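Local coordinates for non-toxic crystal protein (Bacillus thuringiensis, PDB 2D42) that is a non-toxic parasporal inclusion protein whose fold closely resembles beta-pore-forming toxins, although what it does for the bacterium remains unclear, at residues 58-63 with 151-156. Sequence-based numbering, arbitrary orientation.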
loop_
_atom_site.group_PDB
_atom_site.type_symbol
_atom_site.label_atom_id
_atom_site.label_comp_id
_atom_site.label_asym_id
_atom_site.label_seq_id
_atom_site.Cartn_x
_atom_site.Cartn_y
_atom_site.Cartn_z
ATOM N N LEU A 58 -5.081 22.742 14.249
ATOM C CA LEU A 58 -6.386 22.281 13.781
ATOM C C LEU A 58 -7.510 23.232 14.160
ATOM O O LEU A 58 -8.478 23.392 13.412
ATOM C CB LEU A 58 -6.694 20.894 14.367
ATOM C CG LEU A 58 -5.817 19.707 13.943
ATOM C CD1 LEU A 58 -6.205 18.469 14.744
ATOM C CD2 LEU A 58 -5.983 19.454 12.453
ATOM N N ASP A 59 -7.383 23.876 15.319
ATOM C CA ASP A 59 -8.436 24.776 15.783
ATOM C C ASP A 59 -7.900 25.671 16.900
ATOM O O ASP A 59 -6.856 25.398 17.490
ATOM C CB ASP A 59 -9.596 23.929 16.329
ATOM C CG ASP A 59 -10.960 24.577 16.146
ATOM O OD1 ASP A 59 -11.060 25.818 15.980
ATOM O OD2 ASP A 59 -11.952 23.812 16.195
ATOM N N ARG A 60 -8.638 26.733 17.189
ATOM C CA ARG A 60 -8.282 27.672 18.245
ATOM C C ARG A 60 -9.585 28.278 18.727
ATOM O O ARG A 60 -10.350 28.797 17.928
ATOM C CB ARG A 60 -7.372 28.791 17.713
ATOM C CG ARG A 60 -7.156 29.919 18.728
ATOM C CD ARG A 60 -6.392 31.125 18.153
ATOM N NE ARG A 60 -7.249 32.305 18.007
ATOM C CZ ARG A 60 -7.025 33.481 18.592
ATOM N NH1 ARG A 60 -5.965 33.651 19.375
ATOM N NH2 ARG A 60 -7.863 34.493 18.391
ATOM N N ARG A 61 -9.845 28.202 20.027
ATOM C CA ARG A 61 -11.073 28.768 20.588
ATOM C C ARG A 61 -10.761 29.590 21.819
ATOM O O ARG A 61 -9.710 29.426 22.443
ATOM C CB ARG A 61 -12.071 27.663 20.953
ATOM C CG ARG A 61 -12.647 26.962 19.758
ATOM C CD ARG A 61 -13.451 27.944 18.917
ATOM N NE ARG A 61 -13.483 27.546 17.522
ATOM C CZ ARG A 61 -13.846 28.347 16.523
ATOM N NH1 ARG A 61 -14.213 29.600 16.763
ATOM N NH2 ARG A 61 -13.832 27.894 15.279
ATOM N N ILE A 62 -11.698 30.454 22.184
ATOM C CA ILE A 62 -11.502 31.326 23.319
ATOM C C ILE A 62 -12.637 31.324 24.325
ATOM O O ILE A 62 -13.804 31.358 23.956
ATOM C CB ILE A 62 -11.297 32.781 22.833
ATOM C CG1 ILE A 62 -10.048 32.847 21.946
ATOM C CG2 ILE A 62 -11.199 33.729 24.031
ATOM C CD1 ILE A 62 -9.814 34.178 21.286
ATOM N N ILE A 63 -12.285 31.266 25.604
ATOM C CA ILE A 63 -13.280 31.340 26.663
ATOM C C ILE A 63 -12.861 32.546 27.486
ATOM O O ILE A 63 -11.795 32.550 28.097
ATOM C CB ILE A 63 -13.290 30.082 27.542
ATOM C CG1 ILE A 63 -13.739 28.879 26.703
ATOM C CG2 ILE A 63 -14.207 30.303 28.739
ATOM C CD1 ILE A 63 -13.801 27.566 27.477
ATOM N N ARG A 151 -8.695 35.592 30.047
ATOM C CA ARG A 151 -9.227 34.901 28.883
ATOM C C ARG A 151 -8.358 33.665 28.694
ATOM O O ARG A 151 -7.147 33.703 28.960
ATOM C CB ARG A 151 -9.158 35.770 27.619
ATOM C CG ARG A 151 -7.783 35.842 26.977
ATOM C CD ARG A 151 -7.858 36.280 25.511
ATOM N NE ARG A 151 -8.395 37.624 25.369
ATOM C CZ ARG A 151 -7.795 38.717 25.832
ATOM N NH1 ARG A 151 -6.632 38.623 26.463
ATOM N NH2 ARG A 151 -8.364 39.907 25.676
ATOM N N ALA A 152 -8.978 32.570 28.266
ATOM C CA ALA A 152 -8.253 31.334 28.019
ATOM C C ALA A 152 -8.316 31.048 26.529
ATOM O O ALA A 152 -9.396 31.018 25.932
ATOM C CB ALA A 152 -8.871 30.177 28.800
ATOM N N THR A 153 -7.158 30.849 25.922
ATOM C CA THR A 153 -7.111 30.554 24.502
ATOM C C THR A 153 -6.612 29.140 24.316
ATOM O O THR A 153 -5.455 28.835 24.605
ATOM C CB THR A 153 -6.193 31.533 23.769
ATOM O OG1 THR A 153 -6.706 32.857 23.939
ATOM C CG2 THR A 153 -6.133 31.209 22.286
ATOM N N GLY A 154 -7.511 28.267 23.878
ATOM C CA GLY A 154 -7.144 26.885 23.649
ATOM C C GLY A 154 -6.832 26.625 22.184
ATOM O O GLY A 154 -7.671 26.853 21.317
ATOM N N VAL A 155 -5.625 26.132 21.920
ATOM C CA VAL A 155 -5.171 25.830 20.563
ATOM C C VAL A 155 -5.013 24.319 20.432
ATOM O O VAL A 155 -4.304 23.693 21.221
ATOM C CB VAL A 155 -3.803 26.515 20.267
ATOM C CG1 VAL A 155 -3.270 26.068 18.919
ATOM C CG2 VAL A 155 -3.970 28.039 20.283
ATOM N N TYR A 156 -5.701 23.752 19.445
ATOM C CA TYR A 156 -5.689 22.312 19.158
ATOM C C TYR A 156 -4.673 22.070 18.048
ATOM O O TYR A 156 -4.829 22.570 16.930
ATOM C CB TYR A 156 -7.094 21.875 18.711
ATOM C CG TYR A 156 -7.337 20.379 18.691
ATOM C CD1 TYR A 156 -6.754 19.536 19.641
ATOM C CD2 TYR A 156 -8.205 19.815 17.757
ATOM C CE1 TYR A 156 -7.038 18.159 19.657
ATOM C CE2 TYR A 156 -8.498 18.449 17.766
ATOM C CZ TYR A 156 -7.918 17.628 18.717
ATOM O OH TYR A 156 -8.259 16.288 18.758
#
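Segments 58-63 and 151-156 run antiparallel, at 172° between their directions, with hydrogen-bonded pairs at Asp59–Tyr156, Arg61–Gly154 and Ile63–Ala152. A classic beta bulge interrupts the pairing at Leu58 and Asp59, which both face Tyr156: Tyr156 O takes a short bond from Leu58 N (2.7 Å) and a longer one from Asp59 N (3.3 Å), so two donors grip one carbonyl. Leu58 lays CD1 obliquely against the Tyr156 ring, 3.8 Å from CE2. That ring, its CG swung opposite the backbone N (chi1 -166°), lies on the face shared with Asp59 and Ile63 and stacks on Phe77; its OH is hydrogen-bonded to Asp140 OD2. Such long strands build the elongated body of the aerolysin/epsilon-toxin family; here strand 54-65 lies along one edge of strand 150-185, while backbone hydrogen bonds join Arg151, Thr153 and Val155 to Glu243, Val241 and Asp239 of strand 219-244 along the other. The reverse face is more exposed. Arg60 slants across Thr153 and Val155, its CG 4.0 Å from Val155 CG2, and a bend at chi3 (110°) brings NH1 within 3.8 Å of Thr153 CG2. Ile62 lies alongside Thr153, CG1 meeting OG1 at 3.9 Å. Within 58-63, Asp59 OD1 accepts Arg60 N and is in a salt bridge with Arg61 NE, whose hydrogen bond to it is weak.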